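Local atomic coordinates of fructose-bisphosphate aldolase (Thermus caldophilus, PDB entry 2FJK), a protein that belongs to the class II fructose-bisphosphate aldolases, a family with the TIM-barrel fold, and holds 1,3-dihydroxyacetonephosphate in its pocket. Residues A[208-213]-A[293-298]; A[248-253]-A[297-302]; A[215-220]-A[256-261]; A[79-84]-A[176-181]; A[189-194]-A[243-248]. All coordinates share one frame; numbering follows the deposited sequence.

Interaction 1 of 5, residues A[208-213]-A[293-298]. With 13P (1,3-dihydroxyacetonephosphate), chain E.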
# COMPACT_ATOMS: atom_id res chain seq x y z
N HIS A 208 -5.57 22.45 22.24
CA HIS A 208 -4.37 22.71 21.45
C HIS A 208 -3.42 23.61 22.21
O HIS A 208 -3.74 24.06 23.31
CB HIS A 208 -4.72 23.35 20.11
CG HIS A 208 -5.37 22.41 19.14
ND1 HIS A 208 -6.72 22.17 19.14
CD2 HIS A 208 -4.84 21.61 18.19
CE1 HIS A 208 -7.00 21.27 18.21
NE2 HIS A 208 -5.88 20.91 17.62
N GLY A 209 -2.26 23.87 21.62
CA GLY A 209 -1.26 24.72 22.25
C GLY A 209 -1.04 24.29 23.67
O GLY A 209 -0.93 25.12 24.58
N ALA A 210 -0.95 22.97 23.87
CA ALA A 210 -0.79 22.44 25.22
C ALA A 210 0.59 21.97 25.63
O ALA A 210 0.72 21.26 26.62
CB ALA A 210 -1.81 21.31 25.44
N SER A 211 1.63 22.35 24.89
CA SER A 211 2.98 21.93 25.27
C SER A 211 3.32 22.41 26.69
O SER A 211 2.79 23.42 27.16
CB SER A 211 4.02 22.47 24.29
OG SER A 211 4.20 21.59 23.19
N ALA A 212 4.21 21.69 27.36
CA ALA A 212 4.63 22.02 28.72
C ALA A 212 5.88 22.89 28.71
O ALA A 212 6.14 23.64 29.64
CB ALA A 212 4.88 20.72 29.52
N VAL A 213 6.66 22.78 27.64
CA VAL A 213 7.88 23.56 27.50
C VAL A 213 8.67 23.52 28.82
O VAL A 213 8.98 24.56 29.40
CB VAL A 213 7.54 25.02 27.15
CG1 VAL A 213 8.74 25.68 26.49
CG2 VAL A 213 6.31 25.06 26.22
N LYS A 293 6.29 9.60 25.56
CA LYS A 293 5.97 8.66 26.64
C LYS A 293 5.51 9.39 27.89
O LYS A 293 4.41 9.14 28.38
CB LYS A 293 7.17 7.76 26.95
CG LYS A 293 7.36 6.65 25.92
CD LYS A 293 8.70 5.94 26.06
CE LYS A 293 8.89 5.31 27.43
NZ LYS A 293 10.27 4.77 27.60
N SER A 294 6.34 10.30 28.40
CA SER A 294 5.95 11.03 29.61
C SER A 294 4.63 11.77 29.37
O SER A 294 3.79 11.88 30.26
CB SER A 294 7.06 12.00 30.04
OG SER A 294 7.35 12.97 29.05
N ARG A 295 4.46 12.25 28.14
CA ARG A 295 3.24 12.96 27.76
C ARG A 295 2.04 12.03 27.96
O ARG A 295 1.01 12.43 28.50
CB ARG A 295 3.34 13.35 26.28
CG ARG A 295 2.59 14.60 25.92
CD ARG A 295 3.10 15.77 26.73
NE ARG A 295 2.39 16.98 26.34
CZ ARG A 295 2.24 18.04 27.11
NH1 ARG A 295 2.75 18.07 28.33
NH2 ARG A 295 1.57 19.08 26.64
N MSE A 296 2.19 10.79 27.50
CA MSE A 296 1.13 9.80 27.65
C MSE A 296 0.90 9.47 29.13
O MSE A 296 -0.22 9.14 29.51
CB MSE A 296 1.48 8.53 26.86
CG MSE A 296 1.60 8.77 25.36
SE MSE A 296 2.27 7.26 24.39
CE MSE A 296 4.13 7.50 24.60
N GLU A 297 1.95 9.55 29.95
CA GLU A 297 1.81 9.29 31.38
C GLU A 297 0.96 10.39 32.01
O GLU A 297 0.13 10.14 32.86
CB GLU A 297 3.16 9.30 32.09
CG GLU A 297 4.05 8.12 31.82
CD GLU A 297 5.25 8.11 32.73
OE1 GLU A 297 6.01 9.10 32.73
OE2 GLU A 297 5.44 7.11 33.46
N LEU A 298 1.21 11.62 31.58
CA LEU A 298 0.47 12.77 32.09
C LEU A 298 -0.98 12.73 31.63
O LEU A 298 -1.89 13.12 32.36
CB LEU A 298 1.13 14.06 31.61
CG LEU A 298 0.45 15.39 31.93
CD1 LEU A 298 0.34 15.56 33.45
CD2 LEU A 298 1.25 16.53 31.32
P 13P E . 2.22 23.64 20.78
O1P 13P E . 3.13 24.70 19.99
O2P 13P E . 1.90 24.28 22.19
O3P 13P E . 3.01 22.32 20.96
O1 13P E . 0.88 23.39 19.91
C1 13P E . 0.30 22.09 19.93
C2 13P E . -1.05 22.26 19.28
O2 13P E . -1.82 23.13 19.68
C3 13P E . -1.48 21.35 18.12
O3 13P E . -2.73 21.77 17.60
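A212 and R295 are the nearest pair along the two backbones, with 9.2 Å between their CA atoms. Segment 208-213 is a loop without regular structure that follows strand 205-207. Segment 293-298 is part of the long helix 277-299. One long side chain bridges the gap. R295 leaves the helix with CG anti to its own nitrogen (chi1 -151°) and bends at chi2 (59°). This carries the guanidinium to the loop. NH2 reaches A210 O near the guanidinium plane. The modelled length of that hydrogen bond is very short, so its exact geometry is doubtful. NH1 packs against A212 CB at 3.6 Å, and S211 CA lies 3.5 Å from NH2. Both carbons approach the flat group obliquely. R295 NE is held separately by T252 OG1. D255 ties down the same loop. It takes hydrogen bonds from the backbone N of A212 and V213, and its own N is bonded to S211 OG. The other side of the loop faces the ligand. S211 OG gives a hydrogen bond to O3P of 1,3-dihydroxyacetonephosphate at 2.6 Å. S211 N makes a weak one to O2P at 3.3 Å. R295 probably acts as a second-shell residue behind the S211 loop, held by T252 and packed against S211 and A212. Its NH2 also has a long, weak ion pair with D255. Any charge effect on the phosphate is probably indirect and partly offset.

Interaction 2 of 5, residues A[248-253]-A[297-302]; sequences AKINTD and ELFGSV. With 13P (1,3-dihydroxyacetonephosphate), chain E.
I250 CD1 sits over one face of the F299 ring, off its centre, and no hydrogen bond crosses between the two segments. This is a CH-pi contact. The methyl lies 3.6 Å from the ring centroid, 26° off the ring normal, and is displaced toward the CD1-CE1 edge. The rest of I250 follows the ring: CG2 and CB each lie 3.5 Å from F299 CZ. The two side chains meet from opposite directions, one rising from strand 247-252, the other from the last turn of helix 277-299. F299 has CG anti to its carbonyl carbon (chi1 -62°), which turns the ring toward the strand. T252 OG1 approaches the ring edge at 4.0 Å from CZ, but its polar partner is R295 NE. I239 of helix 236-244 packs on both I250 and F299. After F299 the chain leaves the helix at G300, which has positive phi. I250 and T252 point toward the helix, whereas the alternating K249 and N251 point away. K249 NZ forms a salt bridge with E130. Just past the strand, D253 N gives a hydrogen bond of 2.7 Å to O3P of 1,3-dihydroxyacetonephosphate. D253 is also the N-cap residue of helix 254-270. A parallel strand packed against a helix on one face, with a phosphate bound at its C-terminal end, is the usual pattern of a TIM barrel.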
# COMPACT_ATOMS: atom_id res chain seq x y z
N ALA A 248 -10.48 15.50 26.06
CA ALA A 248 -10.14 14.13 25.66
C ALA A 248 -8.96 14.01 24.69
O ALA A 248 -8.36 12.94 24.56
CB ALA A 248 -11.37 13.46 25.06
N LYS A 249 -8.64 15.11 24.02
CA LYS A 249 -7.53 15.13 23.06
C LYS A 249 -6.61 16.31 23.33
O LYS A 249 -7.06 17.46 23.40
CB LYS A 249 -8.07 15.22 21.63
CG LYS A 249 -7.01 15.62 20.62
CD LYS A 249 -7.58 15.70 19.21
CE LYS A 249 -6.54 16.25 18.24
NZ LYS A 249 -6.99 16.12 16.84
N ILE A 250 -5.32 16.02 23.46
CA ILE A 250 -4.34 17.05 23.74
C ILE A 250 -3.22 17.07 22.70
O ILE A 250 -2.54 16.06 22.48
CB ILE A 250 -3.74 16.83 25.14
CG1 ILE A 250 -4.87 16.58 26.14
CG2 ILE A 250 -2.95 18.05 25.56
CD1 ILE A 250 -4.39 16.20 27.51
N ASN A 251 -3.04 18.22 22.07
CA ASN A 251 -2.02 18.38 21.05
C ASN A 251 -0.68 18.84 21.62
O ASN A 251 -0.62 19.74 22.46
CB ASN A 251 -2.50 19.38 20.01
CG ASN A 251 -3.17 18.71 18.82
OD1 ASN A 251 -2.57 18.55 17.76
ND2 ASN A 251 -4.43 18.33 19.00
N THR A 252 0.40 18.21 21.14
CA THR A 252 1.77 18.54 21.56
C THR A 252 2.66 18.64 20.33
O THR A 252 2.76 17.69 19.56
CB THR A 252 2.36 17.46 22.48
OG1 THR A 252 1.49 17.24 23.59
CG2 THR A 252 3.74 17.89 23.00
N ASP A 253 3.33 19.78 20.17
CA ASP A 253 4.20 19.99 19.02
C ASP A 253 5.53 20.62 19.43
O ASP A 253 6.58 20.02 19.23
CB ASP A 253 3.46 20.88 18.00
CG ASP A 253 4.24 21.11 16.73
OD1 ASP A 253 5.31 20.50 16.56
OD2 ASP A 253 3.78 21.91 15.90
N GLU A 297 1.95 9.55 29.95
CA GLU A 297 1.81 9.29 31.38
C GLU A 297 0.96 10.39 32.01
O GLU A 297 0.13 10.14 32.86
CB GLU A 297 3.16 9.30 32.09
CG GLU A 297 4.05 8.12 31.82
CD GLU A 297 5.25 8.11 32.73
OE1 GLU A 297 6.01 9.10 32.73
OE2 GLU A 297 5.44 7.11 33.46
N LEU A 298 1.21 11.62 31.58
CA LEU A 298 0.47 12.77 32.09
C LEU A 298 -0.98 12.73 31.63
O LEU A 298 -1.89 13.12 32.36
CB LEU A 298 1.13 14.06 31.61
CG LEU A 298 0.45 15.39 31.93
CD1 LEU A 298 0.34 15.56 33.45
CD2 LEU A 298 1.25 16.53 31.32
N PHE A 299 -1.21 12.22 30.42
CA PHE A 299 -2.55 12.14 29.86
C PHE A 299 -3.39 10.97 30.37
O PHE A 299 -4.61 10.98 30.26
CB PHE A 299 -2.49 12.08 28.33
CG PHE A 299 -1.85 13.30 27.68
CD1 PHE A 299 -1.69 14.48 28.40
CD2 PHE A 299 -1.45 13.26 26.35
CE1 PHE A 299 -1.13 15.61 27.79
CE2 PHE A 299 -0.89 14.38 25.73
CZ PHE A 299 -0.73 15.56 26.45
N GLY A 300 -2.73 9.97 30.94
CA GLY A 300 -3.46 8.82 31.45
C GLY A 300 -3.90 7.84 30.38
O GLY A 300 -4.86 7.09 30.57
N SER A 301 -3.21 7.84 29.24
CA SER A 301 -3.55 6.93 28.15
C SER A 301 -2.68 5.67 28.20
O SER A 301 -2.78 4.79 27.35
CB SER A 301 -3.33 7.62 26.80
OG SER A 301 -1.94 7.84 26.58
N VAL A 302 -1.81 5.58 29.20
CA VAL A 302 -0.95 4.41 29.32
C VAL A 302 -1.81 3.17 29.57
O VAL A 302 -2.54 3.12 30.56
CB VAL A 302 0.06 4.57 30.47
CG1 VAL A 302 0.94 3.33 30.57
CG2 VAL A 302 0.92 5.81 30.24
P 13P E . 2.22 23.64 20.78
O1P 13P E . 3.13 24.70 19.99
O2P 13P E . 1.90 24.28 22.19
O3P 13P E . 3.01 22.32 20.96
O1 13P E . 0.88 23.39 19.91
C1 13P E . 0.30 22.09 19.93
C2 13P E . -1.05 22.26 19.28
O2 13P E . -1.82 23.13 19.68
C3 13P E . -1.48 21.35 18.12
O3 13P E . -2.73 21.77 17.60

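Interaction 3 of 5, residues A[215-220]-A[256-261]; sequences QELVER and LRLAFT
L217, L258 and A259 carry the contact between helix 215-223 and helix 254-270. The two segments bury 174 Å² in all, most of it on these three residues. L217 buries the most surface of the three, 70 Å². Its CG is anti to the backbone nitrogen (chi1 171°), which carries the leucine branch across to the other helix. The two methyls then find different partners. CD2 lies 3.8 Å from L258 CB. CD1 reaches the backbone instead, at 3.8 Å from A259 CA, with A259 CB a little farther off at 4.4 Å. L258 crosses L217 at a slant, and its CD1 comes to 3.8 Å from L217 CG. Its chi1 of -112° is far from a staggered value, which suggests a somewhat strained side chain. A259 is small, consistent with the close approach here: its CA is 6.7 Å from L217 CA. F221, one residue past segment 215-220, also packs on L258. L258 also packs on F275 of the second subunit. The neighbouring R257 forms salt bridges with D253 of its own chain and with D276 of the second subunit. V218 points away from the other helix and packs on V213, I228 and A231. No hydrogen bond or salt bridge links the two segments. The contact is therefore held by dispersion and by exclusion of water, where the helix layer of one subunit meets the next.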
# COMPACT_ATOMS: atom_id res chain seq x y z
N GLN A 215 11.26 23.45 31.83
CA GLN A 215 12.43 24.28 32.10
C GLN A 215 13.73 23.55 31.79
O GLN A 215 14.61 24.09 31.11
CB GLN A 215 12.41 24.75 33.56
CG GLN A 215 13.51 25.74 33.92
CD GLN A 215 13.57 26.93 32.97
OE1 GLN A 215 12.55 27.54 32.64
NE2 GLN A 215 14.78 27.28 32.54
N GLU A 216 13.85 22.32 32.29
CA GLU A 216 15.06 21.54 32.05
C GLU A 216 15.34 21.45 30.55
O GLU A 216 16.49 21.55 30.12
CB GLU A 216 14.92 20.13 32.66
CG GLU A 216 13.48 19.65 32.87
CD GLU A 216 12.77 20.37 34.01
OE1 GLU A 216 13.30 20.35 35.15
OE2 GLU A 216 11.69 20.96 33.77
N LEU A 217 14.29 21.27 29.76
CA LEU A 217 14.43 21.18 28.31
C LEU A 217 14.93 22.52 27.78
O LEU A 217 15.88 22.59 27.00
CB LEU A 217 13.08 20.83 27.66
CG LEU A 217 12.98 20.89 26.13
CD1 LEU A 217 14.18 20.21 25.48
CD2 LEU A 217 11.68 20.23 25.68
N VAL A 218 14.29 23.60 28.23
CA VAL A 218 14.70 24.94 27.82
C VAL A 218 16.20 25.09 28.09
O VAL A 218 16.96 25.48 27.20
CB VAL A 218 13.94 26.02 28.62
CG1 VAL A 218 14.46 27.41 28.26
CG2 VAL A 218 12.45 25.92 28.34
N GLU A 219 16.63 24.76 29.31
CA GLU A 219 18.03 24.87 29.71
C GLU A 219 18.96 23.93 28.95
O GLU A 219 20.12 24.26 28.70
CB GLU A 219 18.15 24.64 31.23
CG GLU A 219 17.34 25.66 32.05
CD GLU A 219 17.57 25.55 33.55
OE1 GLU A 219 18.73 25.64 33.99
OE2 GLU A 219 16.57 25.38 34.30
N ARG A 220 18.45 22.77 28.58
CA ARG A 220 19.23 21.80 27.83
C ARG A 220 19.48 22.38 26.44
O ARG A 220 20.56 22.26 25.87
CB ARG A 220 18.46 20.49 27.72
CG ARG A 220 19.24 19.33 27.13
CD ARG A 220 18.33 18.11 27.06
NE ARG A 220 19.08 16.86 26.96
CZ ARG A 220 19.82 16.50 25.92
NH1 ARG A 220 19.91 17.30 24.87
NH2 ARG A 220 20.45 15.34 25.93
N LEU A 256 8.19 18.55 21.30
CA LEU A 256 8.90 17.60 20.45
C LEU A 256 9.99 18.26 19.63
O LEU A 256 11.10 17.75 19.55
CB LEU A 256 7.93 16.88 19.52
CG LEU A 256 6.67 16.33 20.17
CD1 LEU A 256 5.94 15.49 19.14
CD2 LEU A 256 7.00 15.49 21.39
N ARG A 257 9.66 19.39 19.00
CA ARG A 257 10.63 20.11 18.19
C ARG A 257 11.83 20.49 19.03
O ARG A 257 12.97 20.28 18.62
CB ARG A 257 10.04 21.40 17.62
CG ARG A 257 8.88 21.25 16.67
CD ARG A 257 8.52 22.63 16.10
NE ARG A 257 7.23 22.63 15.43
CZ ARG A 257 6.79 23.62 14.66
NH1 ARG A 257 7.54 24.71 14.47
NH2 ARG A 257 5.59 23.53 14.07
N LEU A 258 11.56 21.06 20.20
CA LEU A 258 12.61 21.48 21.13
C LEU A 258 13.50 20.32 21.54
O LEU A 258 14.73 20.41 21.47
CB LEU A 258 12.01 22.09 22.39
CG LEU A 258 12.21 23.58 22.64
CD1 LEU A 258 11.82 23.88 24.09
CD2 LEU A 258 13.67 23.98 22.39
N ALA A 259 12.89 19.23 21.98
CA ALA A 259 13.67 18.07 22.39
C ALA A 259 14.55 17.59 21.22
O ALA A 259 15.76 17.41 21.37
CB ALA A 259 12.74 16.95 22.85
N PHE A 260 13.94 17.40 20.06
CA PHE A 260 14.65 16.95 18.86
C PHE A 260 15.83 17.86 18.51
O PHE A 260 16.95 17.41 18.28
CB PHE A 260 13.68 16.89 17.68
CG PHE A 260 14.21 16.13 16.50
CD1 PHE A 260 14.04 14.75 16.43
CD2 PHE A 260 14.88 16.78 15.48
CE1 PHE A 260 14.54 14.03 15.34
CE2 PHE A 260 15.38 16.08 14.38
CZ PHE A 260 15.21 14.70 14.31
N THR A 261 15.56 19.17 18.45
CA THR A 261 16.60 20.14 18.10
C THR A 261 17.64 20.22 19.22
O THR A 261 18.84 20.35 18.95
CB THR A 261 15.99 21.54 17.85
OG1 THR A 261 15.05 21.48 16.77
CG2 THR A 261 17.08 22.55 17.50

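Interaction 4 of 5, residues A[79-84]-A[176-181]. With 13P (1,3-dihydroxyacetonephosphate), chain E.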
# COMPACT_ATOMS: atom_id res chain seq x y z
N LEU A 79 -5.71 16.00 10.45
CA LEU A 79 -5.18 17.14 9.72
C LEU A 79 -4.68 18.26 10.66
O LEU A 79 -3.54 18.67 10.57
CB LEU A 79 -6.23 17.70 8.75
CG LEU A 79 -5.98 19.10 8.16
CD1 LEU A 79 -4.63 19.17 7.46
CD2 LEU A 79 -7.10 19.43 7.17
N ASP A 80 -5.52 18.76 11.55
CA ASP A 80 -5.05 19.80 12.47
C ASP A 80 -4.98 21.22 11.84
O ASP A 80 -4.10 21.54 11.04
CB ASP A 80 -3.67 19.41 13.03
CG ASP A 80 -3.23 20.29 14.19
OD1 ASP A 80 -4.04 20.49 15.12
OD2 ASP A 80 -2.07 20.76 14.18
N HIS A 81 -5.95 22.05 12.22
CA HIS A 81 -6.02 23.42 11.76
C HIS A 81 -5.98 23.56 10.24
O HIS A 81 -5.13 24.27 9.69
CB HIS A 81 -4.89 24.24 12.39
CG HIS A 81 -4.97 24.30 13.88
ND1 HIS A 81 -3.87 24.11 14.69
CD2 HIS A 81 -6.01 24.53 14.71
CE1 HIS A 81 -4.23 24.22 15.96
NE2 HIS A 81 -5.53 24.47 16.00
N GLY A 82 -6.88 22.86 9.55
CA GLY A 82 -6.94 22.96 8.11
C GLY A 82 -7.33 24.39 7.80
O GLY A 82 -8.17 24.96 8.49
N SER A 83 -6.71 24.98 6.78
CA SER A 83 -6.98 26.37 6.42
C SER A 83 -8.17 26.56 5.49
O SER A 83 -8.79 27.62 5.48
CB SER A 83 -5.76 26.98 5.72
OG SER A 83 -5.48 26.31 4.50
N SER A 84 -8.49 25.53 4.71
CA SER A 84 -9.60 25.65 3.78
C SER A 84 -10.32 24.34 3.47
O SER A 84 -9.95 23.27 3.95
CB SER A 84 -9.12 26.27 2.47
OG SER A 84 -8.17 25.43 1.83
N THR A 176 -4.95 28.56 26.46
CA THR A 176 -3.74 28.00 25.84
C THR A 176 -3.43 28.70 24.51
O THR A 176 -4.29 29.38 23.94
CB THR A 176 -3.88 26.50 25.53
OG1 THR A 176 -4.90 26.32 24.53
CG2 THR A 176 -4.27 25.72 26.77
N SER A 177 -2.20 28.53 24.02
CA SER A 177 -1.77 29.13 22.76
C SER A 177 -0.50 28.43 22.30
O SER A 177 0.25 27.90 23.13
CB SER A 177 -1.53 30.64 22.94
OG SER A 177 -0.34 30.91 23.67
N HIS A 178 -0.25 28.42 20.99
CA HIS A 178 0.93 27.74 20.42
C HIS A 178 2.26 28.42 20.72
O HIS A 178 2.31 29.59 21.11
CB HIS A 178 0.80 27.62 18.89
CG HIS A 178 -0.43 26.91 18.42
ND1 HIS A 178 -0.75 25.63 18.82
CD2 HIS A 178 -1.41 27.29 17.57
CE1 HIS A 178 -1.88 25.26 18.24
NE2 HIS A 178 -2.30 26.25 17.48
N GLY A 179 3.35 27.68 20.53
CA GLY A 179 4.66 28.25 20.75
C GLY A 179 5.25 28.06 22.13
O GLY A 179 4.60 27.53 23.03
N ALA A 180 6.48 28.52 22.30
CA ALA A 180 7.17 28.38 23.58
C ALA A 180 6.93 29.53 24.57
O ALA A 180 7.52 29.55 25.65
CB ALA A 180 8.66 28.22 23.33
N TYR A 181 6.07 30.48 24.21
CA TYR A 181 5.80 31.61 25.11
C TYR A 181 4.32 31.73 25.40
O TYR A 181 3.65 32.64 24.91
CB TYR A 181 6.33 32.91 24.49
CG TYR A 181 7.78 32.82 24.09
CD1 TYR A 181 8.15 32.68 22.75
CD2 TYR A 181 8.79 32.83 25.06
CE1 TYR A 181 9.50 32.56 22.38
CE2 TYR A 181 10.12 32.71 24.71
CZ TYR A 181 10.47 32.58 23.37
OH TYR A 181 11.80 32.44 23.04
P 13P E . 2.22 23.64 20.78
O1P 13P E . 3.13 24.70 19.99
O2P 13P E . 1.90 24.28 22.19
O3P 13P E . 3.01 22.32 20.96
O1 13P E . 0.88 23.39 19.91
C1 13P E . 0.30 22.09 19.93
C2 13P E . -1.05 22.26 19.28
O2 13P E . -1.82 23.13 19.68
C3 13P E . -1.48 21.35 18.12
O3 13P E . -2.73 21.77 17.60
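The ligand pocket brings H81 and H178 together from two loops, each following a strand. Segment 79-84 comes after strand 75-78, and segment 176-181 after strand 171-172. The two imidazoles approach from opposite directions. Their centroids are 5.1 Å apart and their planes stand at 76°, an oblique pair. No hydrogen bond joins the segments directly. The ligand 1,3-dihydroxyacetonephosphate spans them instead. H178 has CG anti to its carbonyl carbon (chi1 -57°), which places the ring beside the ligand. ND1 then gives a hydrogen bond to O1 of 1,3-dihydroxyacetonephosphate at 3.0 Å. The next amide, G179 N, gives a nearly straight bond to O1P at 3.0 Å and 169°. At the far end of the ligand, O3 donates to D80 OD1 at 3.1 Å. H208 NE2 makes a further weak bond to the same carboxylate oxygen. K182 NZ is bonded to the ligand and to the carbonyls of S177 and G179, which is consistent with a role in holding the loop in place. Loops gathered round a phosphate ligand at the C-terminal ends of the barrel strands form the typical pocket of a TIM-barrel enzyme.

Interaction 5 of 5, residues A[189-194]-A[243-248]; sequences IDHPRL and ISLGIA
L194 and I247 form the buried, closely packed part of this contact, while L245 marks its partly exposed side. L194 extends from helix 191-200 with CG anti to its backbone nitrogen (chi1 179°), which sends the branch toward I247, where both methyls make contact. CD2 lies 3.5 Å from I247 CG1, and CD1 lies 3.7 Å from I247 CD1. The two side chains cross at about a right angle. L205 of strand 205-207 and A242 of helix 236-244 also touch both side chains. Toward L245 the carbon-to-carbon spacing widens. L194 CD2 is 4.1 Å from L245 CB. L245 is partly exposed, and its CD1 lies against the first turn of helix 191-200. There it meets H191 O at 3.6 Å and H191 CB at 4.1 Å. The imidazole of H191 is bonded through NE2 to D238, whereas its ND1 is buried with no partner in the model. Between L245 and I247, G246 ends helix 236-244 with a Schellman motif. Its phi of 131° turns the chain from helix to strand, and G246 N bonds back to I243 O at 3.2 Å. L245 and I247, on either side of that turn, are thus both offered to L194. The arrangement is a helix-to-strand turn of a parallel alpha/beta barrel, packed against helix 191-200, the helix that leads into the neighbouring strand 205-207.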
# COMPACT_ATOMS: atom_id res chain seq x y z
N ILE A 189 -5.49 29.22 33.00
CA ILE A 189 -6.38 28.33 32.27
C ILE A 189 -7.76 28.48 32.88
O ILE A 189 -7.94 28.26 34.08
CB ILE A 189 -5.93 26.86 32.38
CG1 ILE A 189 -4.46 26.73 32.01
CG2 ILE A 189 -6.81 26.00 31.49
CD1 ILE A 189 -4.09 27.33 30.67
N ASP A 190 -8.73 28.87 32.07
CA ASP A 190 -10.10 29.06 32.54
C ASP A 190 -10.79 27.72 32.76
O ASP A 190 -11.57 27.27 31.92
CB ASP A 190 -10.89 29.88 31.51
CG ASP A 190 -12.05 30.61 32.13
OD1 ASP A 190 -12.81 29.98 32.90
OD2 ASP A 190 -12.22 31.82 31.84
N HIS A 191 -10.51 27.09 33.89
CA HIS A 191 -11.11 25.79 34.20
C HIS A 191 -12.62 25.82 34.36
O HIS A 191 -13.32 24.92 33.90
CB HIS A 191 -10.45 25.20 35.44
CG HIS A 191 -9.04 24.74 35.21
ND1 HIS A 191 -8.72 23.78 34.27
CD2 HIS A 191 -7.88 25.09 35.80
CE1 HIS A 191 -7.42 23.56 34.30
NE2 HIS A 191 -6.88 24.34 35.22
N PRO A 192 -13.16 26.87 35.01
CA PRO A 192 -14.62 26.94 35.19
C PRO A 192 -15.29 27.00 33.83
O PRO A 192 -16.32 26.37 33.60
CB PRO A 192 -14.81 28.23 35.98
CG PRO A 192 -13.55 28.32 36.77
CD PRO A 192 -12.50 27.96 35.75
N ARG A 193 -14.69 27.77 32.93
CA ARG A 193 -15.20 27.92 31.57
C ARG A 193 -15.22 26.56 30.88
O ARG A 193 -16.19 26.20 30.22
CB ARG A 193 -14.30 28.87 30.79
CG ARG A 193 -14.87 29.30 29.47
CD ARG A 193 -13.94 30.25 28.74
NE ARG A 193 -14.72 31.13 27.88
CZ ARG A 193 -15.32 32.24 28.30
NH1 ARG A 193 -15.22 32.61 29.56
NH2 ARG A 193 -16.05 32.94 27.45
N LEU A 194 -14.14 25.80 31.04
CA LEU A 194 -14.06 24.47 30.44
C LEU A 194 -15.19 23.61 31.01
O LEU A 194 -15.88 22.90 30.28
CB LEU A 194 -12.70 23.84 30.75
CG LEU A 194 -12.42 22.43 30.23
CD1 LEU A 194 -12.67 22.35 28.72
CD2 LEU A 194 -10.98 22.06 30.54
N ILE A 243 -8.27 17.68 31.76
CA ILE A 243 -8.61 16.34 31.29
C ILE A 243 -9.73 15.75 32.14
O ILE A 243 -10.63 15.10 31.63
CB ILE A 243 -7.40 15.39 31.34
CG1 ILE A 243 -6.34 15.85 30.33
CG2 ILE A 243 -7.84 13.96 31.04
CD1 ILE A 243 -5.04 15.08 30.42
N SER A 244 -9.65 15.97 33.45
CA SER A 244 -10.67 15.47 34.36
C SER A 244 -11.97 16.21 34.09
O SER A 244 -13.04 15.76 34.50
CB SER A 244 -10.28 15.71 35.82
OG SER A 244 -10.49 17.08 36.16
N LEU A 245 -11.87 17.34 33.41
CA LEU A 245 -13.05 18.13 33.12
C LEU A 245 -13.70 17.91 31.76
O LEU A 245 -14.73 18.51 31.48
CB LEU A 245 -12.75 19.62 33.28
CG LEU A 245 -12.57 20.09 34.72
CD1 LEU A 245 -12.27 21.58 34.73
CD2 LEU A 245 -13.85 19.81 35.50
N GLY A 246 -13.12 17.05 30.92
CA GLY A 246 -13.73 16.81 29.62
C GLY A 246 -12.81 16.90 28.41
O GLY A 246 -13.23 16.62 27.28
N ILE A 247 -11.56 17.31 28.63
CA ILE A 247 -10.58 17.41 27.55
C ILE A 247 -10.15 15.98 27.25
O ILE A 247 -9.53 15.33 28.09
CB ILE A 247 -9.35 18.25 28.00
CG1 ILE A 247 -9.74 19.72 28.18
CG2 ILE A 247 -8.22 18.12 26.99
CD1 ILE A 247 -10.14 20.42 26.89
N ALA A 248 -10.48 15.50 26.06
CA ALA A 248 -10.14 14.13 25.66
C ALA A 248 -8.96 14.01 24.69
O ALA A 248 -8.36 12.94 24.56
CB ALA A 248 -11.37 13.46 25.06

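Overall arrangement
Interactions 1, 2 and 4 all touch 1,3-dihydroxyacetonephosphate. Interactions 1 and 2 have centres only 6 Å apart and share helix 277-299. They are joined by R295 NE and T252 OG1 at 2.9 Å. Interaction 4 brings two further loops to the pocket, and T176 OG1 meets H208 O of interaction 1 at 2.8 Å. Interaction 5 uses the start of the strand that interaction 2 continues, and I243 CD1 packs 3.2 Å from I250 CD1. Interaction 3 lies farther out, where a second subunit packs. Its centre is 27 Å from that of interaction 5, but V213 connects it to the loop of interaction 1.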